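Local coordinates for type III secretion system effector HopBA1 (Pseudomonas syringae pv. aptata, PDB 5T09), which acts as a virulence factor whose recognition by the Arabidopsis disease resistance protein RBA1 enhances RBA1 self-association and triggers plant cell death, at residues D38-A43 and V50-E55; S138-K143 and S185-G190; A171-E176 and D204-L209; G192-S197 and G208-F213. All coordinates share one frame; numbering follows the deposited sequence.

Interaction 1. Residues D38-A43 and V50-E55; sequences DTLVGA and VYIGDE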
loop_
_atom_site.group_PDB
_atom_site.type_symbol
_atom_site.label_atom_id
_atom_site.label_comp_id
_atom_site.label_asym_id
_atom_site.label_seq_id
_atom_site.Cartn_x
_atom_site.Cartn_y
_atom_site.Cartn_z
ATOM N N ASP A 38 14.102 -8.492 1.151
ATOM C CA ASP A 38 13.889 -9.906 1.441
ATOM C C ASP A 38 12.645 -10.114 2.297
ATOM O O ASP A 38 11.914 -11.096 2.116
ATOM C CB ASP A 38 15.118 -10.490 2.138
ATOM C CG ASP A 38 16.353 -10.468 1.260
ATOM O OD1 ASP A 38 16.206 -10.519 0.020
ATOM O OD2 ASP A 38 17.473 -10.404 1.809
ATOM N N THR A 39 12.389 -9.203 3.238
ATOM C CA THR A 39 11.222 -9.346 4.103
ATOM C C THR A 39 9.929 -9.129 3.328
ATOM O O THR A 39 8.969 -9.893 3.486
ATOM C CB THR A 39 11.316 -8.366 5.275
ATOM O OG1 THR A 39 12.448 -8.698 6.090
ATOM C CG2 THR A 39 10.051 -8.408 6.130
ATOM N N LEU A 40 9.881 -8.095 2.485
ATOM C CA LEU A 40 8.660 -7.807 1.740
ATOM C C LEU A 40 8.335 -8.934 0.767
ATOM O O LEU A 40 7.187 -9.384 0.681
ATOM C CB LEU A 40 8.800 -6.478 1.001
ATOM C CG LEU A 40 7.625 -6.075 0.108
ATOM C CD1 LEU A 40 6.312 -6.081 0.883
ATOM C CD2 LEU A 40 7.877 -4.708 -0.506
ATOM N N VAL A 41 9.337 -9.402 0.022
ATOM C CA VAL A 41 9.115 -10.486 -0.931
ATOM C C VAL A 41 8.707 -11.759 -0.200
ATOM O O VAL A 41 7.822 -12.497 -0.652
ATOM C CB VAL A 41 10.375 -10.701 -1.790
ATOM C CG1 VAL A 41 10.200 -11.897 -2.724
ATOM C CG2 VAL A 41 10.689 -9.442 -2.588
ATOM N N GLY A 42 9.345 -12.040 0.936
ATOM C CA GLY A 42 8.985 -13.224 1.697
ATOM C C GLY A 42 7.561 -13.164 2.217
ATOM O O GLY A 42 6.865 -14.182 2.270
ATOM N N ALA A 43 7.110 -11.971 2.609
ATOM C CA ALA A 43 5.737 -11.818 3.078
ATOM C C ALA A 43 4.744 -12.041 1.946
ATOM O O ALA A 43 3.698 -12.670 2.144
ATOM C CB ALA A 43 5.546 -10.436 3.701
ATOM N N VAL A 50 -1.262 -9.050 0.736
ATOM C CA VAL A 50 -0.419 -8.274 1.635
ATOM C C VAL A 50 -0.868 -6.823 1.574
ATOM O O VAL A 50 -1.134 -6.292 0.491
ATOM C CB VAL A 50 1.075 -8.391 1.260
ATOM C CG1 VAL A 50 1.924 -7.427 2.087
ATOM C CG2 VAL A 50 1.558 -9.825 1.450
ATOM N N TYR A 51 -0.952 -6.185 2.736
ATOM C CA TYR A 51 -1.233 -4.759 2.835
ATOM C C TYR A 51 0.043 -4.029 3.223
ATOM O O TYR A 51 0.698 -4.400 4.203
ATOM C CB TYR A 51 -2.325 -4.478 3.869
ATOM C CG TYR A 51 -3.690 -5.010 3.505
ATOM C CD1 TYR A 51 -4.574 -4.250 2.754
ATOM C CD2 TYR A 51 -4.098 -6.271 3.914
ATOM C CE1 TYR A 51 -5.830 -4.729 2.424
ATOM C CE2 TYR A 51 -5.346 -6.761 3.587
ATOM C CZ TYR A 51 -6.207 -5.986 2.841
ATOM O OH TYR A 51 -7.449 -6.467 2.514
ATOM N N ILE A 52 0.390 -2.997 2.460
ATOM C CA ILE A 52 1.519 -2.127 2.774
ATOM C C ILE A 52 0.947 -0.837 3.343
ATOM O O ILE A 52 0.337 -0.045 2.618
ATOM C CB ILE A 52 2.394 -1.854 1.544
ATOM C CG1 ILE A 52 3.013 -3.155 1.029
ATOM C CG2 ILE A 52 3.494 -0.839 1.884
ATOM C CD1 ILE A 52 3.790 -2.997 -0.267
ATOM N N GLY A 53 1.148 -0.620 4.642
ATOM C CA GLY A 53 0.646 0.574 5.288
ATOM C C GLY A 53 1.514 1.774 4.977
ATOM O O GLY A 53 2.634 1.887 5.483
ATOM N N ASP A 54 1.016 2.673 4.136
ATOM C CA ASP A 54 1.813 3.809 3.706
ATOM C C ASP A 54 1.890 4.860 4.802
ATOM O O ASP A 54 0.931 5.077 5.548
ATOM C CB ASP A 54 1.229 4.439 2.444
ATOM C CG ASP A 54 2.221 5.333 1.738
ATOM O OD1 ASP A 54 3.363 4.876 1.509
ATOM O OD2 ASP A 54 1.870 6.493 1.430
ATOM N N GLU A 55 3.048 5.498 4.899
ATOM C CA GLU A 55 3.216 6.747 5.633
ATOM C C GLU A 55 3.480 7.804 4.570
ATOM O O GLU A 55 4.575 7.861 4.000
ATOM C CB GLU A 55 4.354 6.660 6.642
ATOM C CG GLU A 55 4.212 5.525 7.640
ATOM C CD GLU A 55 5.274 5.569 8.720
ATOM O OE1 GLU A 55 5.719 6.684 9.076
ATOM O OE2 GLU A 55 5.669 4.487 9.207
#
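Leu40 and Ile52 meet through their CD1 methyls, and Val50 sits against the carbonyl of Ala43. The two CD1 atoms are 4.1 Å apart, an apolar touch between side chains that cross at about a right angle. Leu40 carries CG opposite its backbone N (chi1 177°), which takes it off the helix, and its CD1 branch makes the touch, while the CG1 arm of Ile52 runs straight out to CD1 (chi2 174°). One turn on in the helix, at Ala43, Val50 uses its CG2 branch, which lies 3.6 Å from Ala43 O. No hydrogen bond joins the two segments; Ala43 O is instead taken by Asn47 ND2 in the turn that follows the helix.

A second shell holds these groups in place. Leu40 also packs on Leu64 and Ser68 of helix 60-74 and on Ile211, which touches Val50 as well. Ile52 is flanked by Ile186 and Trp188 on one neighbouring strand and by Phe213 on the other. Backbone hydrogen bonds set strand 49-54 between those two strands. Val50 and Ile52, two residues apart on the strand, lie on the same face. Helix 36-46 thus turns back over the strand that directly follows it, and the buried leucine, isoleucine and valine contacts are those of a helix packed on the central parallel sheet of an alpha/beta fold.

Interaction 2. Residues S138-K143 and S185-G190; sequences SGIDRK and SIVWGG
Ile140 holds CG1 between its backbone N and its carbonyl carbon (chi1 65°), and a fully extended second torsion (chi2 -179°) then carries CD1 across the sheet surface to Val187. There Val187 answers with CG1, the branch set opposite its own backbone N (chi1 169°). The two methyl carbons come to 4.1 Å, with the side chains crossing at a slant. The same Ile140 CD1 lies 4.4 Å from Trp188 O, a looser approach along the backbone of the receiving strand.

These strands are not neighbours. Strand 77-82 runs between them, and the alpha carbons of Ile140 and Val187 are 8.5 Å apart, so the contact has to pass over the middle strand. Ala81 of that strand touches Ile140. On the helix side, Trp169 and Ala173 of helix 166-179 pack on the isoleucine, while Val187 also leans on Tyr51 and Leu49 of the next strand.

Just 85 Å² is buried between the two segments, and no hydrogen bond crosses from one to the other. What links them is dispersion between aliphatic branches in a buried layer, so their spacing is probably set mainly by strand 77-82 between them.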
loop_
_atom_site.group_PDB
_atom_site.type_symbol
_atom_site.label_atom_id
_atom_site.label_comp_id
_atom_site.label_asym_id
_atom_site.label_seq_id
_atom_site.Cartn_x
_atom_site.Cartn_y
_atom_site.Cartn_z
ATOM N N SER A 138 -3.572 -0.762 -10.343
ATOM C CA SER A 138 -4.902 -0.178 -10.421
ATOM C C SER A 138 -5.157 0.665 -9.181
ATOM O O SER A 138 -4.417 0.606 -8.195
ATOM C CB SER A 138 -5.983 -1.258 -10.562
ATOM O OG SER A 138 -6.121 -1.986 -9.354
ATOM N N GLY A 139 -6.227 1.452 -9.242
ATOM C CA GLY A 139 -6.599 2.346 -8.161
ATOM C C GLY A 139 -7.726 1.785 -7.315
ATOM O O GLY A 139 -8.584 1.049 -7.802
ATOM N N ILE A 140 -7.713 2.139 -6.030
ATOM C CA ILE A 140 -8.745 1.711 -5.092
ATOM C C ILE A 140 -9.550 2.869 -4.532
ATOM O O ILE A 140 -10.600 2.628 -3.915
ATOM C CB ILE A 140 -8.143 0.903 -3.922
ATOM C CG1 ILE A 140 -7.232 1.809 -3.083
ATOM C CG2 ILE A 140 -7.406 -0.305 -4.457
ATOM C CD1 ILE A 140 -6.551 1.127 -1.921
ATOM N N ASP A 141 -9.102 4.106 -4.708
ATOM C CA ASP A 141 -9.664 5.193 -3.929
ATOM C C ASP A 141 -10.990 5.662 -4.516
ATOM O O ASP A 141 -11.316 5.415 -5.681
ATOM C CB ASP A 141 -8.683 6.363 -3.849
ATOM C CG ASP A 141 -8.941 7.255 -2.650
ATOM O OD1 ASP A 141 -9.712 6.845 -1.754
ATOM O OD2 ASP A 141 -8.364 8.361 -2.599
ATOM N N ARG A 142 -11.761 6.347 -3.675
ATOM C CA ARG A 142 -13.063 6.874 -4.044
ATOM C C ARG A 142 -13.179 8.290 -3.508
ATOM O O ARG A 142 -12.715 8.579 -2.400
ATOM C CB ARG A 142 -14.192 6.000 -3.487
ATOM C CG ARG A 142 -15.578 6.601 -3.626
ATOM C CD ARG A 142 -16.620 5.618 -3.152
ATOM N NE ARG A 142 -16.662 4.436 -4.009
ATOM C CZ ARG A 142 -17.686 4.081 -4.783
ATOM N NH1 ARG A 142 -18.803 4.797 -4.817
ATOM N NH2 ARG A 142 -17.594 2.986 -5.521
ATOM N N LYS A 143 -13.807 9.164 -4.289
ATOM C CA LYS A 143 -13.875 10.570 -3.921
ATOM C C LYS A 143 -14.637 10.746 -2.615
ATOM O O LYS A 143 -15.678 10.122 -2.394
ATOM C CB LYS A 143 -14.547 11.384 -5.026
ATOM C CG LYS A 143 -14.620 12.876 -4.716
ATOM C CD LYS A 143 -14.959 13.702 -5.949
ATOM C CE LYS A 143 -14.654 15.179 -5.731
ATOM N NZ LYS A 143 -15.458 15.780 -4.630
ATOM N N SER A 185 -1.930 -10.467 -4.674
ATOM C CA SER A 185 -2.113 -9.031 -4.806
ATOM C C SER A 185 -1.537 -8.320 -3.591
ATOM O O SER A 185 -1.456 -8.886 -2.497
ATOM C CB SER A 185 -3.597 -8.667 -4.956
ATOM O OG SER A 185 -3.756 -7.279 -5.167
ATOM N N ILE A 186 -1.123 -7.073 -3.803
ATOM C CA ILE A 186 -0.718 -6.176 -2.729
ATOM C C ILE A 186 -1.623 -4.957 -2.779
ATOM O O ILE A 186 -1.875 -4.407 -3.859
ATOM C CB ILE A 186 0.761 -5.764 -2.852
ATOM C CG1 ILE A 186 1.663 -6.978 -2.634
ATOM C CG2 ILE A 186 1.100 -4.655 -1.848
ATOM C CD1 ILE A 186 3.116 -6.738 -2.976
ATOM N N VAL A 187 -2.117 -4.545 -1.615
ATOM C CA VAL A 187 -2.882 -3.315 -1.461
ATOM C C VAL A 187 -2.011 -2.319 -0.712
ATOM O O VAL A 187 -1.536 -2.607 0.394
ATOM C CB VAL A 187 -4.210 -3.562 -0.724
ATOM C CG1 VAL A 187 -4.870 -2.248 -0.320
ATOM C CG2 VAL A 187 -5.142 -4.379 -1.597
ATOM N N TRP A 188 -1.809 -1.149 -1.312
ATOM C CA TRP A 188 -0.902 -0.127 -0.798
ATOM C C TRP A 188 -1.724 1.123 -0.518
ATOM O O TRP A 188 -2.263 1.739 -1.444
ATOM C CB TRP A 188 0.216 0.140 -1.806
ATOM C CG TRP A 188 1.218 1.177 -1.401
ATOM C CD1 TRP A 188 1.428 1.688 -0.155
ATOM C CD2 TRP A 188 2.155 1.824 -2.265
ATOM N NE1 TRP A 188 2.445 2.614 -0.191
ATOM C CE2 TRP A 188 2.907 2.715 -1.477
ATOM C CE3 TRP A 188 2.433 1.733 -3.632
ATOM C CZ2 TRP A 188 3.915 3.515 -2.012
ATOM C CZ3 TRP A 188 3.433 2.524 -4.160
ATOM C CH2 TRP A 188 4.159 3.407 -3.354
ATOM N N GLY A 189 -1.832 1.483 0.757
ATOM C CA GLY A 189 -2.642 2.615 1.163
ATOM C C GLY A 189 -2.255 3.058 2.554
ATOM O O GLY A 189 -1.462 2.409 3.241
ATOM N N GLY A 190 -2.836 4.183 2.966
ATOM C CA GLY A 190 -2.517 4.777 4.252
ATOM C C GLY A 190 -2.635 3.810 5.410
ATOM O O GLY A 190 -3.662 3.146 5.574
#

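Interaction 3. Residues A171-E176 and D204-L209; sequences AAATRE and DMRPGL. With K (potassium ion), chain B.
The potassium-binding loop ahead of strand 209-214 meets helix 166-179 here, with Arg206 laid against Thr174 and Ala173. The guanidinium presents one face to Thr174: OG1 stands 3.0 Å above its plane, displaced toward the rim, and is 3.2 Å from Arg206 NE. That approach comes from above and has a poor angle, so it is not a hydrogen bond. The hydroxyl is bonded to Asp170 O, one turn earlier in its own helix. Ala173 CB comes in obliquely, 3.5 Å from Arg206 NH2. A bend in the arginine chain at chi3 (-66°) turns the flat group so that it lies over the helix surface.

Asp170 does double duty: its carboxylate OD1 forms a salt bridge with Arg206 NE, and its carbonyl holds Thr174. One residue back along the loop, Met205, present as selenomethionine, gives its O to the potassium ion at 2.7 Å; Asp200 O and Pro202 O complete the protein's share of the site. Arg206 O is held by Tyr51 OH from the sheet.

Charge pairing to Asp170 thus supplies the directed bond, and Thr174 and Ala173 supply the bed. An oxygen over the arginine face probably adds a mild electrostatic attraction, and the salt bridge tethers the residue next to a metal ligand.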
loop_
_atom_site.group_PDB
_atom_site.type_symbol
_atom_site.label_atom_id
_atom_site.label_comp_id
_atom_site.label_asym_id
_atom_site.label_seq_id
_atom_site.Cartn_x
_atom_site.Cartn_y
_atom_site.Cartn_z
ATOM N N ALA A 171 -13.517 -3.455 -2.382
ATOM C CA ALA A 171 -14.285 -3.866 -3.552
ATOM C C ALA A 171 -13.523 -3.573 -4.838
ATOM O O ALA A 171 -13.539 -4.379 -5.776
ATOM C CB ALA A 171 -15.645 -3.164 -3.561
ATOM N N ALA A 172 -12.850 -2.419 -4.901
ATOM C CA ALA A 172 -12.091 -2.066 -6.096
ATOM C C ALA A 172 -10.857 -2.946 -6.251
ATOM O O ALA A 172 -10.516 -3.356 -7.365
ATOM C CB ALA A 172 -11.688 -0.594 -6.042
ATOM N N ALA A 173 -10.161 -3.229 -5.147
ATOM C CA ALA A 173 -8.978 -4.081 -5.220
ATOM C C ALA A 173 -9.354 -5.501 -5.616
ATOM O O ALA A 173 -8.630 -6.154 -6.376
ATOM C CB ALA A 173 -8.244 -4.074 -3.880
ATOM N N THR A 174 -10.484 -5.991 -5.107
ATOM C CA THR A 174 -10.971 -7.312 -5.487
ATOM C C THR A 174 -11.313 -7.361 -6.970
ATOM O O THR A 174 -10.862 -8.254 -7.695
ATOM C CB THR A 174 -12.201 -7.674 -4.653
ATOM O OG1 THR A 174 -11.846 -7.714 -3.267
ATOM C CG2 THR A 174 -12.756 -9.020 -5.076
ATOM N N ARG A 175 -12.127 -6.410 -7.432
ATOM C CA ARG A 175 -12.554 -6.392 -8.826
ATOM C C ARG A 175 -11.361 -6.469 -9.772
ATOM O O ARG A 175 -11.358 -7.253 -10.727
ATOM C CB ARG A 175 -13.368 -5.124 -9.097
ATOM C CG ARG A 175 -13.900 -5.010 -10.524
ATOM C CD ARG A 175 -14.262 -3.570 -10.859
ATOM N NE ARG A 175 -15.522 -3.155 -10.245
ATOM C CZ ARG A 175 -16.688 -3.065 -10.884
ATOM N NH1 ARG A 175 -16.782 -3.353 -12.176
ATOM N NH2 ARG A 175 -17.771 -2.679 -10.226
ATOM N N GLU A 176 -10.338 -5.649 -9.527
ATOM C CA GLU A 176 -9.225 -5.565 -10.464
ATOM C C GLU A 176 -8.287 -6.761 -10.357
ATOM O O GLU A 176 -7.708 -7.176 -11.366
ATOM C CB GLU A 176 -8.461 -4.255 -10.246
ATOM C CG GLU A 176 -9.283 -3.009 -10.570
ATOM C CD GLU A 176 -10.042 -3.135 -11.881
ATOM O OE1 GLU A 176 -9.462 -3.648 -12.862
ATOM O OE2 GLU A 176 -11.229 -2.746 -11.921
ATOM N N ASP A 204 -13.403 -4.259 7.442
ATOM C CA ASP A 204 -14.177 -4.170 6.203
ATOM C C ASP A 204 -13.342 -4.488 4.968
ATOM O O ASP A 204 -13.701 -4.083 3.860
ATOM C CB ASP A 204 -14.825 -2.789 6.047
ATOM C CG ASP A 204 -15.881 -2.518 7.102
ATOM O OD1 ASP A 204 -16.605 -3.462 7.476
ATOM O OD2 ASP A 204 -15.984 -1.359 7.557
HETATM N N MSE A 205 -12.229 -5.202 5.130
HETATM C CA MSE A 205 -11.428 -5.640 3.989
HETATM C C MSE A 205 -11.061 -7.114 4.143
HETATM O O MSE A 205 -11.206 -7.687 5.221
HETATM C CB MSE A 205 -10.163 -4.782 3.848
HETATM C CG MSE A 205 -10.426 -3.279 3.926
HETATM SE SE MSE A 205 -8.855 -2.172 3.556
HETATM C CE MSE A 205 -8.823 -2.375 1.613
ATOM N N ARG A 206 -10.590 -7.726 3.058
ATOM C CA ARG A 206 -10.275 -9.144 3.083
ATOM C C ARG A 206 -9.073 -9.415 3.990
ATOM O O ARG A 206 -8.161 -8.588 4.087
ATOM C CB ARG A 206 -9.966 -9.648 1.679
ATOM C CG ARG A 206 -11.108 -9.523 0.695
ATOM C CD ARG A 206 -10.577 -9.590 -0.723
ATOM N NE ARG A 206 -9.743 -8.432 -1.026
ATOM C CZ ARG A 206 -8.950 -8.333 -2.088
ATOM N NH1 ARG A 206 -8.873 -9.326 -2.963
ATOM N NH2 ARG A 206 -8.235 -7.235 -2.272
ATOM N N PRO A 207 -9.034 -10.576 4.644
ATOM C CA PRO A 207 -7.869 -10.904 5.478
ATOM C C PRO A 207 -6.586 -10.897 4.660
ATOM O O PRO A 207 -6.548 -11.361 3.520
ATOM C CB PRO A 207 -8.190 -12.306 6.010
ATOM C CG PRO A 207 -9.661 -12.457 5.856
ATOM C CD PRO A 207 -10.034 -11.656 4.652
ATOM N N GLY A 208 -5.529 -10.361 5.257
ATOM C CA GLY A 208 -4.234 -10.339 4.603
ATOM C C GLY A 208 -3.150 -9.966 5.588
ATOM O O GLY A 208 -3.417 -9.481 6.690
ATOM N N LEU A 209 -1.914 -10.206 5.166
ATOM C CA LEU A 209 -0.744 -9.831 5.950
ATOM C C LEU A 209 -0.537 -8.324 5.839
ATOM O O LEU A 209 -0.402 -7.793 4.733
ATOM C CB LEU A 209 0.478 -10.601 5.446
ATOM C CG LEU A 209 1.803 -10.571 6.220
ATOM C CD1 LEU A 209 2.579 -9.283 5.982
ATOM C CD2 LEU A 209 1.562 -10.784 7.701
HETATM K K K B . -11.044 -8.145 7.849
#

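Interaction 4. Residues G192-S197 and G208-F213; sequences GHFSNS and GLVISF
Val210 reaches from its strand into the angle between Phe194 and Ser197. Its CB already lies 3.6 Å from Ser197 OG. Beyond it the side chain forks. CG1, opposite the backbone N (chi1 179°), goes to Phe194 and stops 3.7 Å from that residue's CB; the aromatic ring itself is met obliquely. The same CG1 is 3.8 Å from Ser197 OG. CG2 takes the other direction and rests on the serine, 3.4 Å from Ser197 OG and 3.7 Å from Ser197 CB.

The loop holding these two residues links strand 184-190 to strand 209-214. The strands run parallel with strand 49-54 between them, so the chain must cross over that middle strand, and it does so with little helix in the connection. Tyr51 of the middle strand touches Val210 and meets the Phe194 ring at an inclination.

Within the loop, Ser197 OG donates a 2.8 Å hydrogen bond to Phe194 O, reaching the carbonyl at a C=O...donor angle of 159° and tilted 19° from its plane. This bond directs the hydroxyl to Phe194 O while the oxygen itself still rests on CG2; a weak second bond joins it to His229 O. On the strand side, Val210 N is bonded to His231 ND1.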
loop_
_atom_site.group_PDB
_atom_site.type_symbol
_atom_site.label_atom_id
_atom_site.label_comp_id
_atom_site.label_asym_id
_atom_site.label_seq_id
_atom_site.Cartn_x
_atom_site.Cartn_y
_atom_site.Cartn_z
ATOM N N GLY A 192 -3.213 4.140 8.454
ATOM C CA GLY A 192 -4.346 4.334 9.342
ATOM C C GLY A 192 -5.537 3.464 8.985
ATOM O O GLY A 192 -6.351 3.133 9.850
ATOM N N HIS A 193 -5.655 3.077 7.717
ATOM C CA HIS A 193 -6.768 2.243 7.288
ATOM C C HIS A 193 -6.610 0.791 7.716
ATOM O O HIS A 193 -7.591 0.039 7.685
ATOM C CB HIS A 193 -6.919 2.319 5.766
ATOM C CG HIS A 193 -7.359 3.663 5.274
ATOM N ND1 HIS A 193 -8.628 3.900 4.793
ATOM C CD2 HIS A 193 -6.701 4.844 5.198
ATOM C CE1 HIS A 193 -8.732 5.168 4.436
ATOM N NE2 HIS A 193 -7.578 5.764 4.676
ATOM N N PHE A 194 -5.410 0.389 8.136
ATOM C CA PHE A 194 -5.105 -1.004 8.434
ATOM C C PHE A 194 -4.895 -1.253 9.926
ATOM O O PHE A 194 -4.277 -2.252 10.301
ATOM C CB PHE A 194 -3.865 -1.444 7.654
ATOM C CG PHE A 194 -3.930 -1.144 6.182
ATOM C CD1 PHE A 194 -5.144 -1.101 5.514
ATOM C CD2 PHE A 194 -2.772 -0.908 5.463
ATOM C CE1 PHE A 194 -5.197 -0.823 4.162
ATOM C CE2 PHE A 194 -2.820 -0.638 4.110
ATOM C CZ PHE A 194 -4.029 -0.592 3.458
ATOM N N SER A 195 -5.389 -0.365 10.784
ATOM C CA SER A 195 -5.251 -0.566 12.217
ATOM C C SER A 195 -6.128 -1.729 12.681
ATOM O O SER A 195 -7.051 -2.161 11.987
ATOM C CB SER A 195 -5.626 0.704 12.978
ATOM O OG SER A 195 -6.986 1.040 12.768
ATOM N N ASN A 196 -5.821 -2.235 13.875
ATOM C CA ASN A 196 -6.561 -3.342 14.482
ATOM C C ASN A 196 -6.772 -4.473 13.477
ATOM O O ASN A 196 -7.871 -5.010 13.324
ATOM C CB ASN A 196 -7.898 -2.857 15.048
ATOM C CG ASN A 196 -7.726 -1.836 16.158
ATOM O OD1 ASN A 196 -7.286 -2.168 17.257
ATOM N ND2 ASN A 196 -8.083 -0.589 15.877
ATOM N N SER A 197 -5.692 -4.843 12.791
ATOM C CA SER A 197 -5.746 -5.808 11.701
ATOM C C SER A 197 -5.097 -7.143 12.042
ATOM O O SER A 197 -5.032 -8.019 11.174
ATOM C CB SER A 197 -5.069 -5.228 10.453
ATOM O OG SER A 197 -3.693 -4.983 10.697
ATOM N N GLY A 208 -5.529 -10.361 5.257
ATOM C CA GLY A 208 -4.234 -10.339 4.603
ATOM C C GLY A 208 -3.150 -9.966 5.588
ATOM O O GLY A 208 -3.417 -9.481 6.690
ATOM N N LEU A 209 -1.914 -10.206 5.166
ATOM C CA LEU A 209 -0.744 -9.831 5.950
ATOM C C LEU A 209 -0.537 -8.324 5.839
ATOM O O LEU A 209 -0.402 -7.793 4.733
ATOM C CB LEU A 209 0.478 -10.601 5.446
ATOM C CG LEU A 209 1.803 -10.571 6.220
ATOM C CD1 LEU A 209 2.579 -9.283 5.982
ATOM C CD2 LEU A 209 1.562 -10.784 7.701
ATOM N N VAL A 210 -0.522 -7.635 6.979
ATOM C CA VAL A 210 -0.372 -6.184 7.021
ATOM C C VAL A 210 1.049 -5.853 7.449
ATOM O O VAL A 210 1.544 -6.381 8.454
ATOM C CB VAL A 210 -1.393 -5.540 7.975
ATOM C CG1 VAL A 210 -1.202 -4.029 8.017
ATOM C CG2 VAL A 210 -2.811 -5.883 7.542
ATOM N N ILE A 211 1.697 -4.971 6.694
ATOM C CA ILE A 211 3.057 -4.527 6.968
ATOM C C ILE A 211 3.016 -3.085 7.450
ATOM O O ILE A 211 2.292 -2.254 6.891
ATOM C CB ILE A 211 3.953 -4.654 5.721
ATOM C CG1 ILE A 211 4.073 -6.122 5.305
ATOM C CG2 ILE A 211 5.336 -4.035 5.986
ATOM C CD1 ILE A 211 4.880 -6.354 4.041
ATOM N N SER A 212 3.798 -2.794 8.483
ATOM C CA SER A 212 4.015 -1.444 8.975
ATOM C C SER A 212 5.504 -1.139 8.908
ATOM O O SER A 212 6.325 -2.018 8.636
ATOM C CB SER A 212 3.505 -1.282 10.413
ATOM O OG SER A 212 4.254 -2.085 11.305
ATOM N N PHE A 213 5.856 0.117 9.167
ATOM C CA PHE A 213 7.236 0.562 9.029
ATOM C C PHE A 213 7.708 1.273 10.287
ATOM O O PHE A 213 7.003 2.128 10.831
ATOM C CB PHE A 213 7.389 1.472 7.813
ATOM C CG PHE A 213 7.184 0.756 6.520
ATOM C CD1 PHE A 213 8.232 0.086 5.914
ATOM C CD2 PHE A 213 5.940 0.726 5.922
ATOM C CE1 PHE A 213 8.045 -0.589 4.727
ATOM C CE2 PHE A 213 5.746 0.054 4.737
ATOM C CZ PHE A 213 6.800 -0.607 4.138
#

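Three of the four contacts reach the central sheet directly, and interaction 3 joins a helix to a loop beside it. Along the chain, interaction 1 closes first; interactions 2 and 3 then alternate their segments, and interaction 4 shares Gly208 and Leu209 with interaction 3. Interaction 1 packs one side of the sheet, while interactions 2, 3 and 4 gather on the other. Interactions 2 and 3 are the closest pair, with centres about 9 Å apart, joined by Ala173, which packs on Ile140 and Val187. Interactions 1 and 4, about 10 Å apart, lie on the neighbouring strands 49-54 and 209-214. Tyr51 OH bonds Arg206 O, next to the potassium ligand Met205, so the loop is tied to the sheet.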